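Local coordinates for protein DOA1 (Saccharomyces cerevisiae, PDB 3ODT) that probably binds ubiquitin through its WD40 beta-propeller domain and so helps regulate the turnover of F-box proteins, at residues I101-N106 with S121-A126; H141-W146 with T160-K165. One frame throughout, in Å; residues are numbered along the deposited sequence.

Contacts 1 and 2 belong to successive WD repeats and repeat one chemistry: a loop histidine bonded to the aspartate of a type I turn, with a serine of that turn reaching a backbone carbonyl of the loop. Both are partly buried, with the histidine and serine inside and the turn lysine in solvent. They differ beside the turn, where contact 1 puts an asparagine amide over a tryptophan face and contact 2 packs small alanines together. Contact 2 also includes the paired ends of strands 145-150 and 157-162, whereas contact 1 has no beta bridge between its segments. Their centres are 11 Å apart, and W122 meets W146 edge-to-face between them.

Contact 1 (I101-N106 with S121-A126); sequences IGHQGN and SWDKTA
H103 presents the edge of its imidazole to the carboxylate of D123, the two side chains crossing at about a right angle with their planes 44° apart. ND1 of H103 donates to D123 OD2 over 2.9 Å; the acceptor lies in the ring plane, yet the ring comes in on the syn side of the carboxylate and out of its plane. The backbone N of Q104 takes the anti lone pair of the same oxygen at 2.8 Å, so two donors grip OD2. The other oxygen, OD1, accepts from T125 OG1 at 2.7 Å and from T125 N, the latter closing an Asx turn; together these bonds fix the carboxylate's rotation. Over one imidazole face sits S121 CB, 3.2 Å from H103 ND1, while H103 NE2 is bonded to S119. S121 OG, anti to its own nitrogen (chi1 172°), is carried to N106 O at 2.9 Å, above the carbonyl plane, whereas W122 N meets that oxygen in the plane. The N106 amide stands steeply on the indole of W122, 77° between planes, with ND2 centred over the face and 3.2 Å from W122 CE2; its OD1 is bonded to N63. The chain D123-H103-S119, with H103 also packed on W129 of strand 125-130, matches the structural Asp-His-Ser/Thr-Trp tetrad of WD40 propeller blades.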
ATOM      1  N   ILE A 101       5.839 -18.967   1.813  1.00  9.53           N
ATOM      2  CA  ILE A 101       5.473 -19.464   3.119  1.00  9.11           C
ATOM      3  C   ILE A 101       6.514 -19.019   4.144  1.00  8.51           C
ATOM      4  O   ILE A 101       7.704 -19.050   3.869  1.00  9.87           O
ATOM      5  CB  ILE A 101       5.347 -21.009   3.106  1.00 10.66           C
ATOM      6  CG1 ILE A 101       4.761 -21.470   4.443  1.00 12.87           C
ATOM      7  CG2 ILE A 101       6.683 -21.722   2.748  1.00 12.31           C
ATOM      8  CD1 ILE A 101       4.276 -22.906   4.421  1.00 15.37           C
ATOM      9  N   GLY A 102       6.049 -18.607   5.312  1.00  8.26           N
ATOM     10  CA  GLY A 102       6.924 -18.292   6.420  1.00  8.52           C
ATOM     11  C   GLY A 102       6.339 -17.382   7.486  1.00 11.08           C
ATOM     12  O   GLY A 102       6.741 -17.444   8.635  1.00  9.59           O
ATOM     13  N   HIS A 103       5.416 -16.496   7.129  1.00  6.94           N
ATOM     14  CA  HIS A 103       4.817 -15.647   8.163  1.00  7.50           C
ATOM     15  C   HIS A 103       3.948 -16.455   9.110  1.00  9.59           C
ATOM     16  O   HIS A 103       3.387 -17.495   8.726  1.00  8.96           O
ATOM     17  CB  HIS A 103       3.985 -14.543   7.532  1.00  9.53           C
ATOM     18  CG  HIS A 103       4.804 -13.384   7.096  1.00  9.09           C
ATOM     19  ND1 HIS A 103       5.523 -12.622   7.993  1.00  7.24           N
ATOM     20  CD2 HIS A 103       4.992 -12.821   5.876  1.00  7.29           C
ATOM     21  CE1 HIS A 103       6.150 -11.661   7.333  1.00  6.96           C
ATOM     22  NE2 HIS A 103       5.849 -11.759   6.055  1.00  8.40           N
ATOM     23  N   GLN A 104       3.836 -15.959  10.337  1.00  9.20           N
ATOM     24  CA  GLN A 104       3.114 -16.653  11.390  1.00  9.38           C
ATOM     25  C   GLN A 104       1.969 -15.783  11.890  1.00  9.71           C
ATOM     26  O   GLN A 104       1.399 -16.041  12.945  1.00 14.12           O
ATOM     27  CB  GLN A 104       4.051 -16.999  12.549  1.00 10.96           C
ATOM     28  CG  GLN A 104       5.218 -17.882  12.132  1.00 14.15           C
ATOM     29  CD  GLN A 104       4.754 -19.173  11.497  1.00 22.17           C
ATOM     30  OE1 GLN A 104       3.731 -19.736  11.894  1.00 27.30           O
ATOM     31  NE2 GLN A 104       5.501 -19.647  10.488  1.00 19.51           N
ATOM     32  N   GLY A 105       1.630 -14.755  11.118  1.00  8.73           N
ATOM     33  CA  GLY A 105       0.481 -13.940  11.406  1.00  8.16           C
ATOM     34  C   GLY A 105       0.053 -13.215  10.145  1.00  7.29           C
ATOM     35  O   GLY A 105       0.647 -13.364   9.070  1.00  8.62           O
ATOM     36  N   ASN A 106      -0.975 -12.399  10.306  1.00  8.00           N
ATOM     37  CA  ASN A 106      -1.594 -11.636   9.223  1.00  7.48           C
ATOM     38  C   ASN A 106      -0.522 -10.960   8.384  1.00  6.31           C
ATOM     39  O   ASN A 106       0.355 -10.286   8.940  1.00  7.60           O
ATOM     40  CB  ASN A 106      -2.521 -10.582   9.811  1.00  6.76           C
ATOM     41  CG  ASN A 106      -3.204  -9.746   8.760  1.00  7.29           C
ATOM     42  OD1 ASN A 106      -3.538 -10.224   7.664  1.00  7.69           O
ATOM     43  ND2 ASN A 106      -3.433  -8.464   9.093  1.00  9.83           N
ATOM     44  N   SER A 121       4.022  -7.992   8.533  1.00  5.93           N
ATOM     45  CA  SER A 121       3.091  -8.873   9.232  1.00  7.51           C
ATOM     46  C   SER A 121       2.854  -8.561  10.692  1.00  6.92           C
ATOM     47  O   SER A 121       3.733  -8.053  11.422  1.00  6.54           O
ATOM     48  CB  SER A 121       3.591 -10.325   9.063  1.00  7.40           C
ATOM     49  OG  SER A 121       2.877 -11.293   9.838  1.00  6.86           O
ATOM     50  N   TRP A 122       1.674  -8.941  11.152  1.00  7.47           N
ATOM     51  CA  TRP A 122       1.350  -8.875  12.571  1.00  8.75           C
ATOM     52  C   TRP A 122       2.159  -9.851  13.406  1.00  8.50           C
ATOM     53  O   TRP A 122       2.083  -9.819  14.654  1.00  9.01           O
ATOM     54  CB  TRP A 122      -0.129  -9.146  12.784  1.00  9.20           C
ATOM     55  CG  TRP A 122      -0.994  -8.057  12.297  1.00  8.67           C
ATOM     56  CD1 TRP A 122      -0.583  -6.882  11.752  1.00  9.07           C
ATOM     57  CD2 TRP A 122      -2.419  -8.022  12.320  1.00  8.82           C
ATOM     58  NE1 TRP A 122      -1.677  -6.097  11.458  1.00  9.44           N
ATOM     59  CE2 TRP A 122      -2.813  -6.777  11.792  1.00  9.56           C
ATOM     60  CE3 TRP A 122      -3.403  -8.923  12.725  1.00  9.51           C
ATOM     61  CZ2 TRP A 122      -4.144  -6.411  11.652  1.00 10.99           C
ATOM     62  CZ3 TRP A 122      -4.730  -8.559  12.586  1.00 10.93           C
ATOM     63  CH2 TRP A 122      -5.088  -7.320  12.040  1.00 11.94           C
ATOM     64  N   ASP A 123       2.918 -10.731  12.736  1.00  6.87           N
ATOM     65  CA  ASP A 123       3.855 -11.621  13.453  1.00  9.62           C
ATOM     66  C   ASP A 123       5.103 -10.867  13.935  1.00  9.57           C
ATOM     67  O   ASP A 123       5.996 -11.445  14.544  1.00  9.84           O
ATOM     68  CB  ASP A 123       4.224 -12.887  12.657  1.00  9.18           C
ATOM     69  CG  ASP A 123       5.099 -12.620  11.463  1.00  9.91           C
ATOM     70  OD1 ASP A 123       5.602 -11.495  11.304  1.00  7.65           O
ATOM     71  OD2 ASP A 123       5.298 -13.587  10.685  1.00 10.65           O
ATOM     72  N   LYS A 124       5.129  -9.570  13.678  1.00  7.75           N
ATOM     73  CA  LYS A 124       6.163  -8.614  14.148  1.00  8.07           C
ATOM     74  C   LYS A 124       7.431  -8.633  13.330  1.00  7.93           C
ATOM     75  O   LYS A 124       8.392  -8.072  13.720  1.00  9.01           O
ATOM     76  CB  LYS A 124       6.480  -8.783  15.645  1.00 10.51           C
ATOM     77  CG  LYS A 124       5.251  -8.844  16.498  1.00 12.11           C
ATOM     78  CD  LYS A 124       5.640  -8.962  17.997  1.00 13.44           C
ATOM     79  CE  LYS A 124       4.370  -9.147  18.820  1.00 26.08           C
ATOM     80  NZ  LYS A 124       4.645  -9.865  20.084  1.00 35.70           N
ATOM     81  N   THR A 125       7.333  -9.275  12.168  1.00  6.78           N
ATOM     82  CA  THR A 125       8.431  -9.286  11.220  1.00  8.70           C
ATOM     83  C   THR A 125       8.047  -8.696   9.874  1.00  6.00           C
ATOM     84  O   THR A 125       6.865  -8.539   9.555  1.00  7.20           O
ATOM     85  CB  THR A 125       8.941 -10.738  10.943  1.00  8.95           C
ATOM     86  OG1 THR A 125       8.031 -11.411  10.054  1.00  9.90           O
ATOM     87  CG2 THR A 125       9.094 -11.531  12.234  1.00 10.27           C
ATOM     88  N   ALA A 126       9.064  -8.346   9.094  1.00  6.67           N
ATOM     89  CA  ALA A 126       8.916  -8.180   7.653  1.00  6.34           C
ATOM     90  C   ALA A 126       9.781  -9.268   7.059  1.00  8.47           C
ATOM     91  O   ALA A 126      10.751  -9.728   7.702  1.00  7.68           O
ATOM     92  CB  ALA A 126       9.384  -6.831   7.189  1.00  9.38           C
TER

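Contact 2 (H141-W146 with T160-K165); sequences HNASVW and TASADK
V145 and S162 form an antiparallel non-hydrogen-bonded pair, their CA atoms 4.3 Å apart, where the loop 141-144 runs into strand 145-150 beside the type I turn 162-165. The H141 ring is held in its plane at two edges. ND1 donates to D164 OD2 over 2.9 Å, and NE2 shares a hydrogen bond of 2.7 Å with T160 OG1, which also accepts from the indole of W170. S162 CB lies over one ring face as a CH-pi contact, 3.4 Å from the H141 centroid and offset toward the rim. With chi1 at -77°, H141 CG stands beside its own nitrogen, which lays the ring along the strand end between T160 and D164. Replacing H141 with an alanine would probably leave D164 OD2 with only the N142 N bond across the contact, take the imidazole bond from T160 OG1, leaving it the W170 indole, and open a gap beside S162 CB. S144 O takes two donors: A163 N nearly end-on at 2.9 Å, and S162 OG from above the carbonyl plane. Beside the turn A143 CB rests on A163 CB, 3.8 Å away. OD1 of D164 is bonded to T166. On one flank V145 and S121 share a backbone bond to the preceding blade; on the other, S162 bonds to V187 and A161 packs on strand 187-194, while W146 meets W122 edge-to-face and makes a cation-pi contact with R188.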
ATOM      1  N   HIS A 141      11.324  -5.685  15.569  1.00  8.27           N
ATOM      2  CA  HIS A 141      10.218  -4.905  16.113  1.00  9.82           C
ATOM      3  C   HIS A 141       9.500  -5.661  17.228  1.00 11.41           C
ATOM      4  O   HIS A 141       9.431  -6.893  17.212  1.00 10.46           O
ATOM      5  CB  HIS A 141       9.188  -4.554  15.038  1.00  8.43           C
ATOM      6  CG  HIS A 141       9.612  -3.447  14.133  1.00  8.86           C
ATOM      7  ND1 HIS A 141       9.710  -2.138  14.558  1.00  9.67           N
ATOM      8  CD2 HIS A 141       9.924  -3.443  12.814  1.00  7.47           C
ATOM      9  CE1 HIS A 141      10.094  -1.384  13.542  1.00  9.19           C
ATOM     10  NE2 HIS A 141      10.223  -2.152  12.477  1.00  8.68           N
ATOM     11  N   ASN A 142       8.922  -4.902  18.159  1.00 11.53           N
ATOM     12  CA  ASN A 142       8.260  -5.458  19.331  1.00 13.69           C
ATOM     13  C   ASN A 142       6.742  -5.577  19.207  1.00 12.39           C
ATOM     14  O   ASN A 142       6.068  -5.941  20.159  1.00 12.48           O
ATOM     15  CB  ASN A 142       8.577  -4.591  20.562  1.00 21.25           C
ATOM     16  CG  ASN A 142       8.610  -5.385  21.831  1.00 38.90           C
ATOM     17  OD1 ASN A 142       8.704  -6.614  21.801  1.00 47.10           O
ATOM     18  ND2 ASN A 142       8.548  -4.693  22.966  1.00 49.60           N
ATOM     19  N   ALA A 143       6.222  -5.241  18.040  1.00 10.11           N
ATOM     20  CA  ALA A 143       4.810  -5.275  17.752  1.00  9.54           C
ATOM     21  C   ALA A 143       4.631  -5.344  16.241  1.00  9.48           C
ATOM     22  O   ALA A 143       5.618  -5.324  15.488  1.00  9.09           O
ATOM     23  CB  ALA A 143       4.098  -4.050  18.329  1.00 11.14           C
ATOM     24  N   SER A 144       3.381  -5.454  15.822  1.00  9.14           N
ATOM     25  CA  SER A 144       3.052  -5.670  14.418  1.00  8.86           C
ATOM     26  C   SER A 144       3.799  -4.722  13.506  1.00  8.73           C
ATOM     27  O   SER A 144       3.959  -3.546  13.819  1.00  8.85           O
ATOM     28  CB  SER A 144       1.557  -5.490  14.213  1.00 11.50           C
ATOM     29  OG  SER A 144       0.864  -6.484  14.923  1.00 12.23           O
ATOM     30  N   VAL A 145       4.206  -5.243  12.367  1.00  7.42           N
ATOM     31  CA  VAL A 145       4.850  -4.489  11.311  1.00  5.98           C
ATOM     32  C   VAL A 145       3.786  -4.177  10.258  1.00  7.56           C
ATOM     33  O   VAL A 145       3.325  -5.047   9.512  1.00 10.98           O
ATOM     34  CB  VAL A 145       6.022  -5.276  10.723  1.00  8.04           C
ATOM     35  CG1 VAL A 145       6.580  -4.556   9.491  1.00  8.67           C
ATOM     36  CG2 VAL A 145       7.112  -5.478  11.776  1.00 10.63           C
ATOM     37  N   TRP A 146       3.353  -2.922  10.262  1.00  6.79           N
ATOM     38  CA  TRP A 146       2.268  -2.490   9.396  1.00  5.57           C
ATOM     39  C   TRP A 146       2.711  -2.254   7.967  1.00  5.52           C
ATOM     40  O   TRP A 146       1.883  -2.353   7.038  1.00  7.16           O
ATOM     41  CB  TRP A 146       1.654  -1.212   9.943  1.00  7.09           C
ATOM     42  CG  TRP A 146       0.628  -1.515  11.000  1.00  7.65           C
ATOM     43  CD1 TRP A 146       0.736  -1.296  12.344  1.00  9.92           C
ATOM     44  CD2 TRP A 146      -0.661  -2.082  10.782  1.00  7.24           C
ATOM     45  NE1 TRP A 146      -0.423  -1.687  12.975  1.00 10.39           N
ATOM     46  CE2 TRP A 146      -1.298  -2.159  12.035  1.00  7.97           C
ATOM     47  CE3 TRP A 146      -1.361  -2.482   9.633  1.00  9.17           C
ATOM     48  CZ2 TRP A 146      -2.584  -2.655  12.185  1.00  9.87           C
ATOM     49  CZ3 TRP A 146      -2.647  -2.983   9.786  1.00  9.57           C
ATOM     50  CH2 TRP A 146      -3.249  -3.042  11.059  1.00 10.57           C
ATOM     51  N   THR A 160      10.968  -0.526   7.572  1.00  5.90           N
ATOM     52  CA  THR A 160       9.775  -1.088   8.173  1.00  7.10           C
ATOM     53  C   THR A 160       9.145  -0.088   9.141  1.00  6.61           C
ATOM     54  O   THR A 160       9.846   0.732   9.769  1.00  6.98           O
ATOM     55  CB  THR A 160      10.129  -2.394   8.940  1.00  7.93           C
ATOM     56  OG1 THR A 160      11.154  -2.121   9.905  1.00  7.80           O
ATOM     57  CG2 THR A 160      10.623  -3.488   7.960  1.00 10.08           C
ATOM     58  N   ALA A 161       7.836  -0.208   9.293  1.00  5.96           N
ATOM     59  CA  ALA A 161       7.021   0.632  10.150  1.00  6.92           C
ATOM     60  C   ALA A 161       6.215  -0.253  11.071  1.00  7.07           C
ATOM     61  O   ALA A 161       5.604  -1.242  10.625  1.00  7.64           O
ATOM     62  CB  ALA A 161       6.057   1.432   9.308  1.00  8.46           C
ATOM     63  N   SER A 162       6.144   0.123  12.341  1.00  6.87           N
ATOM     64  CA  SER A 162       5.553  -0.749  13.353  1.00  7.68           C
ATOM     65  C   SER A 162       4.636  -0.088  14.366  1.00  7.34           C
ATOM     66  O   SER A 162       4.735   1.106  14.679  1.00  7.66           O
ATOM     67  CB  SER A 162       6.698  -1.506  14.051  1.00  7.72           C
ATOM     68  OG  SER A 162       6.293  -2.300  15.142  1.00  7.80           O
ATOM     69  N   ALA A 163       3.742  -0.909  14.925  1.00  8.85           N
ATOM     70  CA  ALA A 163       2.925  -0.534  16.064  1.00 11.23           C
ATOM     71  C   ALA A 163       3.764  -0.246  17.299  1.00  9.49           C
ATOM     72  O   ALA A 163       3.239   0.299  18.287  1.00 10.91           O
ATOM     73  CB  ALA A 163       1.890  -1.652  16.370  1.00 10.10           C
ATOM     74  N   ASP A 164       5.058  -0.586  17.257  1.00  7.88           N
ATOM     75  CA  ASP A 164       5.925  -0.265  18.393  1.00  9.57           C
ATOM     76  C   ASP A 164       6.389   1.198  18.361  1.00 10.48           C
ATOM     77  O   ASP A 164       7.172   1.629  19.186  1.00 10.84           O
ATOM     78  CB  ASP A 164       7.093  -1.262  18.531  1.00  9.98           C
ATOM     79  CG  ASP A 164       8.155  -1.126  17.443  1.00 12.80           C
ATOM     80  OD1 ASP A 164       8.124  -0.177  16.641  1.00 10.89           O
ATOM     81  OD2 ASP A 164       9.038  -2.009  17.377  1.00 11.75           O
ATOM     82  N   LYS A 165       5.824   1.959  17.429  1.00  8.37           N
ATOM     83  CA  LYS A 165       6.027   3.412  17.306  1.00  8.64           C
ATOM     84  C   LYS A 165       7.372   3.788  16.682  1.00  8.49           C
ATOM     85  O   LYS A 165       7.810   4.911  16.792  1.00 10.98           O
ATOM     86  CB  LYS A 165       5.797   4.141  18.635  1.00  9.18           C
ATOM     87  CG  LYS A 165       4.485   3.770  19.277  1.00 13.58           C
ATOM     88  CD  LYS A 165       4.191   4.614  20.506  1.00 17.56           C
ATOM     89  CE  LYS A 165       5.135   4.252  21.646  1.00 20.47           C
ATOM     90  NZ  LYS A 165       4.890   5.052  22.911  1.00 28.96           N
TER